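Local atomic coordinates of 3-Hydroxyacyl-CoA dehydrogenase (Ralstonia eutropha H16, PDB entry 4PZE), a protein that catalyses the NAD+-dependent oxidation of (3S)-3-hydroxyacyl-CoA to 3-oxoacyl-CoA, as a member of the 3-hydroxyacyl-CoA dehydrogenase family. Residues 92-97 / 119-124; 151-156 / 176-181. All coordinates share one frame; numbering follows the deposited sequence.

In the fold
Both contacts lie in the Rossmann-type NAD-binding domain and follow one another along the chain without nesting or crossing. Interaction 1 closes first: from the turn that follows strand 85-88, the chain runs through helix 94-107 and strand 113-117, after which the segment 119-124 returns to lie against 92-97. Strand 136-141 comes next, and then interaction 2 pairs 151-156 with 176-181 across helix 161-174, at the edge of the sheet formed by strand 177-182. Their centres are about 16 Å apart, yet they meet directly, where Ile123 packs on Ile154 and Gly156. The loop carrying Ser119, which touches the acetoacetyl-CoA, is thereby tied to the last strands of the sheet.

Interaction 1: 92-97 / 119-124; sequences ENYDLK and SSISIT. With CAA (acetoacetyl-coenzyme A), chain J.
With CG of Glu92 anti to its carbonyl carbon (chi1 -62°) and the chain bent again at chi2 (-73°), the carboxylate swings round to Ser119, while the corresponding setting of Ile121 (chi1 -52°) sends CG1 and CD1 back alongside the glutamate. Glu92 OE2 accepts from Ser119 OG at 3.2 Å, met nearly along its C-O axis, and more weakly from Ser119 N. Its other oxygen, OE1, accepts from Thr118 OG1, so the two hydroxyls help to fix the turn of the carboxylate. Lys97 NZ has a long salt bridge to OE1, but is also bonded to the carbonyls of Thr91 and Asn117 and paired with Glu88. Ile121 supplies the apolar part of the contact: its CD1 comes to 3.5 Å from Glu92 O, and its CG1 slides past Lys97 CD. Ile121 CG2 lies at the edge of the Tyr94 ring, in its plane, 3.9 Å from Tyr94 CD1. Ser119 also touches the acetoacetyl-CoA, with OG 3.6 Å from the methyl carbon C4, a packing contact. Glu92 is a known NAD+ contact, Lys97 is predicted to bind NAD+ and Ser119 both NAD+ and CoA, consistent with a loop pair bordering the active site. Asn93 caps helix 94-107 through OD1, which takes Leu96 N. Tyr94, Lys97 and Ile121 all reach Leu126 of helix 123-127, while Ser119 touches His140 on strand 136-141.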
loop_
_atom_site.group_PDB
_atom_site.type_symbol
_atom_site.label_atom_id
_atom_site.label_comp_id
_atom_site.label_asym_id
_atom_site.label_seq_id
_atom_site.Cartn_x
_atom_site.Cartn_y
_atom_site.Cartn_z
ATOM N N GLU A 92 -26.177 2.897 2.552
ATOM C CA GLU A 92 -25.285 3.548 3.530
ATOM C C GLU A 92 -25.950 4.764 4.199
ATOM O O GLU A 92 -25.336 5.469 5.006
ATOM C CB GLU A 92 -23.985 3.968 2.855
ATOM C CG GLU A 92 -23.184 2.797 2.298
ATOM C CD GLU A 92 -22.505 1.960 3.377
ATOM O OE1 GLU A 92 -23.078 1.733 4.465
ATOM O OE2 GLU A 92 -21.378 1.514 3.118
ATOM N N ASN A 93 -27.218 5.002 3.877
ATOM C CA ASN A 93 -27.989 5.999 4.592
ATOM C C ASN A 93 -28.382 5.466 5.969
ATOM O O ASN A 93 -29.118 4.466 6.052
ATOM C CB ASN A 93 -29.250 6.378 3.813
ATOM C CG ASN A 93 -30.036 7.441 4.517
ATOM O OD1 ASN A 93 -30.923 7.145 5.319
ATOM N ND2 ASN A 93 -29.650 8.684 4.300
ATOM N N TYR A 94 -27.921 6.135 7.032
ATOM C CA TYR A 94 -28.175 5.642 8.376
ATOM C C TYR A 94 -29.670 5.490 8.682
ATOM O O TYR A 94 -30.101 4.420 9.106
ATOM C CB TYR A 94 -27.487 6.499 9.443
ATOM C CG TYR A 94 -27.656 5.919 10.839
ATOM C CD1 TYR A 94 -26.870 4.861 11.283
ATOM C CD2 TYR A 94 -28.650 6.391 11.687
ATOM C CE1 TYR A 94 -27.056 4.312 12.547
ATOM C CE2 TYR A 94 -28.846 5.855 12.942
ATOM C CZ TYR A 94 -28.046 4.821 13.378
ATOM O OH TYR A 94 -28.276 4.308 14.644
ATOM N N ASP A 95 -30.481 6.521 8.467
ATOM C CA ASP A 95 -31.873 6.433 8.943
ATOM C C ASP A 95 -32.711 5.438 8.162
ATOM O O ASP A 95 -33.587 4.798 8.724
ATOM C CB ASP A 95 -32.538 7.803 8.991
ATOM C CG ASP A 95 -31.981 8.679 10.113
ATOM O OD1 ASP A 95 -31.838 8.183 11.254
ATOM O OD2 ASP A 95 -31.673 9.861 9.861
ATOM N N LEU A 96 -32.430 5.291 6.872
ATOM C CA LEU A 96 -33.067 4.242 6.059
ATOM C C LEU A 96 -32.630 2.835 6.501
ATOM O O LEU A 96 -33.449 1.917 6.620
ATOM C CB LEU A 96 -32.721 4.440 4.577
ATOM C CG LEU A 96 -33.288 3.419 3.566
ATOM C CD1 LEU A 96 -34.809 3.382 3.608
ATOM C CD2 LEU A 96 -32.803 3.723 2.160
ATOM N N LYS A 97 -31.331 2.668 6.719
ATOM C CA LYS A 97 -30.794 1.418 7.261
ATOM C C LYS A 97 -31.541 0.974 8.514
ATOM O O LYS A 97 -31.891 -0.195 8.645
ATOM C CB LYS A 97 -29.321 1.591 7.614
ATOM C CG LYS A 97 -28.443 0.380 7.352
ATOM C CD LYS A 97 -26.994 0.836 7.227
ATOM C CE LYS A 97 -26.057 -0.298 6.887
ATOM N NZ LYS A 97 -26.048 -0.618 5.439
ATOM N N SER A 119 -19.244 0.005 4.734
ATOM C CA SER A 119 -17.843 0.395 4.916
ATOM C C SER A 119 -17.631 1.423 6.031
ATOM O O SER A 119 -16.515 1.539 6.553
ATOM C CB SER A 119 -17.283 0.930 3.606
ATOM O OG SER A 119 -18.273 0.903 2.599
ATOM N N SER A 120 -18.697 2.118 6.427
ATOM C CA SER A 120 -18.598 3.259 7.353
ATOM C C SER A 120 -19.523 3.248 8.593
ATOM O O SER A 120 -19.240 3.943 9.574
ATOM C CB SER A 120 -18.830 4.566 6.571
ATOM O OG SER A 120 -20.004 4.490 5.759
ATOM N N ILE A 121 -20.611 2.481 8.569
ATOM C CA ILE A 121 -21.609 2.583 9.639
ATOM C C ILE A 121 -21.200 1.754 10.868
ATOM O O ILE A 121 -20.812 0.594 10.743
ATOM C CB ILE A 121 -23.020 2.140 9.169
ATOM C CG1 ILE A 121 -23.448 2.861 7.877
ATOM C CG2 ILE A 121 -24.048 2.367 10.285
ATOM C CD1 ILE A 121 -24.015 4.262 8.061
ATOM N N SER A 122 -21.302 2.351 12.051
ATOM C CA SER A 122 -21.076 1.624 13.313
ATOM C C SER A 122 -21.997 0.409 13.493
ATOM O O SER A 122 -23.225 0.539 13.602
ATOM C CB SER A 122 -21.268 2.547 14.518
ATOM O OG SER A 122 -21.098 1.818 15.718
ATOM N N ILE A 123 -21.386 -0.767 13.548
ATOM C CA ILE A 123 -22.125 -2.022 13.700
ATOM C C ILE A 123 -22.801 -2.112 15.065
ATOM O O ILE A 123 -23.888 -2.670 15.170
ATOM C CB ILE A 123 -21.190 -3.232 13.494
ATOM C CG1 ILE A 123 -20.525 -3.177 12.090
ATOM C CG2 ILE A 123 -21.912 -4.546 13.766
ATOM C CD1 ILE A 123 -21.468 -3.094 10.909
ATOM N N THR A 124 -22.162 -1.567 16.097
ATOM C CA THR A 124 -22.723 -1.542 17.433
ATOM C C THR A 124 -23.947 -0.675 17.485
ATOM O O THR A 124 -24.934 -1.044 18.125
ATOM C CB THR A 124 -21.689 -1.031 18.444
ATOM O OG1 THR A 124 -20.663 -2.013 18.534
ATOM C CG2 THR A 124 -22.276 -0.810 19.841
HETATM N N1A CAA J . -10.320 -2.300 -20.079
HETATM C C2A CAA J . -9.359 -2.959 -19.397
HETATM N N3A CAA J . -9.637 -3.912 -18.476
HETATM C C4A CAA J . -10.916 -4.288 -18.161
HETATM C C5A CAA J . -12.013 -3.601 -18.878
HETATM C C6A CAA J . -11.637 -2.558 -19.881
HETATM N N6A CAA J . -12.578 -1.879 -20.583
HETATM N N7A CAA J . -13.158 -4.136 -18.403
HETATM C C8A CAA J . -12.841 -5.074 -17.470
HETATM N N9A CAA J . -11.503 -5.166 -17.306
HETATM C C1B CAA J . -10.862 -6.141 -16.354
HETATM C C2B CAA J . -9.380 -6.333 -16.619
HETATM O O2B CAA J . -9.190 -7.093 -17.819
HETATM C C3B CAA J . -8.871 -6.990 -15.342
HETATM O O3B CAA J . -8.707 -8.416 -15.466
HETATM P P3B CAA J . -7.391 -9.159 -16.074
HETATM O O7A CAA J . -7.737 -9.350 -17.536
HETATM O O8A CAA J . -7.291 -10.458 -15.309
HETATM O O9A CAA J . -6.220 -8.236 -15.810
HETATM C C4B CAA J . -9.913 -6.616 -14.273
HETATM O O4B CAA J . -10.911 -5.829 -14.949
HETATM C C5B CAA J . -9.344 -5.836 -13.082
HETATM O O5B CAA J . -8.155 -6.443 -12.558
HETATM P P1A CAA J . -6.712 -5.707 -12.658
HETATM O O1A CAA J . -6.186 -5.869 -14.063
HETATM O O2A CAA J . -6.866 -4.299 -12.131
HETATM O O3A CAA J . -5.723 -6.597 -11.723
HETATM P P2A CAA J . -4.740 -6.069 -10.540
HETATM O O4A CAA J . -3.534 -6.984 -10.432
HETATM O O5A CAA J . -4.524 -4.576 -10.657
HETATM O O6A CAA J . -5.694 -6.375 -9.277
HETATM C CBP CAA J . -6.986 -4.912 -7.806
HETATM C CCP CAA J . -5.665 -5.640 -8.055
HETATM C CDP CAA J . -8.127 -5.922 -7.849
HETATM C CEP CAA J . -7.205 -3.904 -8.930
HETATM C CAP CAA J . -6.985 -4.267 -6.398
HETATM O OAP CAA J . -5.684 -4.299 -5.790
HETATM C C9P CAA J . -7.430 -2.828 -6.396
HETATM O O9P CAA J . -6.658 -1.958 -6.768
HETATM N N8P CAA J . -8.670 -2.579 -5.962
HETATM C C7P CAA J . -9.211 -1.230 -5.874
HETATM C C6P CAA J . -10.090 -1.009 -4.640
HETATM C C5P CAA J . -9.343 -1.175 -3.320
HETATM O O5P CAA J . -8.174 -1.537 -3.290
HETATM N N4P CAA J . -9.973 -0.910 -2.177
HETATM C C3P CAA J . -11.325 -0.406 -2.081
HETATM C C2P CAA J . -12.116 -1.051 -0.941
HETATM S S1P CAA J . -12.469 0.043 0.403
HETATM C C1 CAA J . -13.246 1.367 -0.289
HETATM O O1 CAA J . -13.359 1.478 -1.490
HETATM C C2 CAA J . -13.841 2.484 0.527
HETATM C C3 CAA J . -15.355 2.449 0.523
HETATM O O3 CAA J . -15.919 3.291 1.204
HETATM C C4 CAA J . -16.139 1.425 -0.264
#

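Interaction 2: 151-156 / 176-181; sequences VELIRG and KYPITV
Lys176 meets Val151 just before the second strand begins, its CG 3.7 Å from Val151 CG2; the lysine side chain then bends at chi2 and chi3, which carries NZ away to the carbonyls of Val145 and Met148. At Tyr177 the parallel pairing starts, where its carbonyl accepts from Val151 N. Pro178 has no N-H to give, but its CA-H points at Val151 O. The proline ring lies side by side with Leu153, Pro178 CB to Leu153 CD1 3.6 Å, on the face covered by Ser171 of helix 161-174. Ile179 grips the neighbouring strand through both its N-H and its carbonyl: N donates to Val151 O at 2.8 Å and O accepts from Leu153 N at the same 2.8 Å. Its side chain lies on the face of Glu152. Thr180 turns back to the helix side, where OG1 sits 3.8 Å from Leu153 CB and the two side chains slant across each other; its N is bonded to Glu213 of the second subunit. Val181 repeats the pattern of Ile179, giving N to Leu153 O and taking Arg155 N at 2.9 Å, while its side chain shares the Glu152 face with Ile154. This is the beta-alpha-beta unit of strand 150-155, helix 161-174 and strand 177-182. Five backbone hydrogen bonds, supplemented by CA-H...O contacts such as Ile154 CA to Val181 O, fix strand 150-155 against 177-182, whereas the backbone of Glu152 pairs with His140 of strand 136-141. Glu152 OE2 is bonded to Val188 N and Val189 N, and the side chain touches that of His140, predicted to matter for catalysis. This approach is consistent with the His-Glu pair of 3-hydroxyacyl-CoA dehydrogenases, and the pairing with 177-182 holds the strand that carries the glutamate.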
loop_
_atom_site.group_PDB
_atom_site.type_symbol
_atom_site.label_atom_id
_atom_site.label_comp_id
_atom_site.label_asym_id
_atom_site.label_seq_id
_atom_site.Cartn_x
_atom_site.Cartn_y
_atom_site.Cartn_z
ATOM N N VAL A 151 -13.890 -10.940 2.995
ATOM C CA VAL A 151 -14.925 -10.213 3.720
ATOM C C VAL A 151 -14.375 -9.740 5.068
ATOM O O VAL A 151 -13.674 -10.489 5.766
ATOM C CB VAL A 151 -16.088 -11.138 4.077
ATOM C CG1 VAL A 151 -17.295 -10.320 4.537
ATOM C CG2 VAL A 151 -16.434 -12.031 2.907
ATOM N N GLU A 152 -14.700 -8.509 5.450
ATOM C CA GLU A 152 -14.446 -8.050 6.807
ATOM C C GLU A 152 -15.698 -8.453 7.569
ATOM O O GLU A 152 -16.796 -8.174 7.121
ATOM C CB GLU A 152 -14.172 -6.535 6.865
ATOM C CG GLU A 152 -12.733 -6.124 6.512
ATOM C CD GLU A 152 -12.466 -4.599 6.574
ATOM O OE1 GLU A 152 -13.357 -3.784 6.237
ATOM O OE2 GLU A 152 -11.341 -4.192 6.959
ATOM N N LEU A 153 -15.521 -9.177 8.672
ATOM C CA LEU A 153 -16.608 -9.601 9.551
ATOM C C LEU A 153 -16.457 -8.753 10.781
ATOM O O LEU A 153 -15.445 -8.842 11.472
ATOM C CB LEU A 153 -16.439 -11.059 9.978
ATOM C CG LEU A 153 -16.530 -12.185 8.955
ATOM C CD1 LEU A 153 -16.211 -13.518 9.634
ATOM C CD2 LEU A 153 -17.917 -12.200 8.320
ATOM N N ILE A 154 -17.453 -7.947 11.071
ATOM C CA ILE A 154 -17.271 -6.888 12.027
ATOM C C ILE A 154 -18.224 -7.112 13.185
ATOM O O ILE A 154 -19.462 -7.094 13.032
ATOM C CB ILE A 154 -17.473 -5.538 11.362
ATOM C CG1 ILE A 154 -16.481 -5.393 10.191
ATOM C CG2 ILE A 154 -17.257 -4.425 12.365
ATOM C CD1 ILE A 154 -17.083 -4.758 8.949
ATOM N N ARG A 155 -17.636 -7.381 14.345
ATOM C CA ARG A 155 -18.431 -7.670 15.516
ATOM C C ARG A 155 -18.811 -6.368 16.159
ATOM O O ARG A 155 -17.965 -5.588 16.535
ATOM C CB ARG A 155 -17.661 -8.537 16.499
ATOM C CG ARG A 155 -17.342 -9.915 15.949
ATOM C CD ARG A 155 -16.581 -10.784 16.937
ATOM N NE ARG A 155 -17.361 -11.082 18.145
ATOM C CZ ARG A 155 -17.124 -12.081 18.997
ATOM N NH1 ARG A 155 -16.127 -12.953 18.801
ATOM N NH2 ARG A 155 -17.931 -12.227 20.036
ATOM N N GLY A 156 -20.097 -6.131 16.281
ATOM C CA GLY A 156 -20.558 -5.102 17.169
ATOM C C GLY A 156 -20.149 -5.517 18.560
ATOM O O GLY A 156 -19.759 -6.650 18.804
ATOM N N LYS A 176 -14.367 -17.098 0.365
ATOM C CA LYS A 176 -13.565 -15.908 0.685
ATOM C C LYS A 176 -12.795 -16.160 1.976
ATOM O O LYS A 176 -13.283 -16.879 2.835
ATOM C CB LYS A 176 -14.445 -14.659 0.921
ATOM C CG LYS A 176 -15.834 -14.626 0.297
ATOM C CD LYS A 176 -15.787 -14.448 -1.207
ATOM C CE LYS A 176 -16.698 -13.313 -1.624
ATOM N NZ LYS A 176 -16.782 -13.198 -3.104
ATOM N N TYR A 177 -11.614 -15.565 2.129
ATOM C CA TYR A 177 -11.013 -15.496 3.453
ATOM C C TYR A 177 -11.710 -14.360 4.209
ATOM O O TYR A 177 -11.766 -13.251 3.716
ATOM C CB TYR A 177 -9.477 -15.296 3.432
ATOM C CG TYR A 177 -8.894 -15.481 4.823
ATOM C CD1 TYR A 177 -8.927 -14.444 5.748
ATOM C CD2 TYR A 177 -8.396 -16.716 5.243
ATOM C CE1 TYR A 177 -8.452 -14.608 7.036
ATOM C CE2 TYR A 177 -7.917 -16.893 6.538
ATOM C CZ TYR A 177 -7.945 -15.831 7.435
ATOM O OH TYR A 177 -7.473 -15.971 8.730
ATOM N N PRO A 178 -12.252 -14.642 5.400
ATOM C CA PRO A 178 -12.821 -13.629 6.286
ATOM C C PRO A 178 -11.861 -13.058 7.320
ATOM O O PRO A 178 -11.291 -13.811 8.102
ATOM C CB PRO A 178 -13.878 -14.412 7.035
ATOM C CG PRO A 178 -13.290 -15.773 7.163
ATOM C CD PRO A 178 -12.522 -16.001 5.898
ATOM N N ILE A 179 -11.706 -11.738 7.324
ATOM C CA ILE A 179 -11.036 -11.009 8.402
ATOM C C ILE A 179 -12.060 -10.813 9.508
ATOM O O ILE A 179 -13.237 -10.659 9.194
ATOM C CB ILE A 179 -10.598 -9.603 7.918
ATOM C CG1 ILE A 179 -9.671 -9.689 6.695
ATOM C CG2 ILE A 179 -9.957 -8.804 9.045
ATOM C CD1 ILE A 179 -8.728 -10.870 6.709
ATOM N N THR A 180 -11.641 -10.827 10.781
ATOM C CA THR A 180 -12.534 -10.471 11.926
ATOM C C THR A 180 -12.045 -9.191 12.632
ATOM O O THR A 180 -10.847 -9.010 12.876
ATOM C CB THR A 180 -12.738 -11.645 12.919
ATOM O OG1 THR A 180 -13.917 -12.374 12.550
ATOM C CG2 THR A 180 -12.916 -11.175 14.381
ATOM N N VAL A 181 -12.978 -8.290 12.931
ATOM C CA VAL A 181 -12.608 -6.933 13.330
ATOM C C VAL A 181 -13.606 -6.509 14.345
ATOM O O VAL A 181 -14.781 -6.685 14.101
ATOM C CB VAL A 181 -12.678 -5.920 12.158
ATOM C CG1 VAL A 181 -12.050 -4.603 12.547
ATOM C CG2 VAL A 181 -11.957 -6.450 10.925
#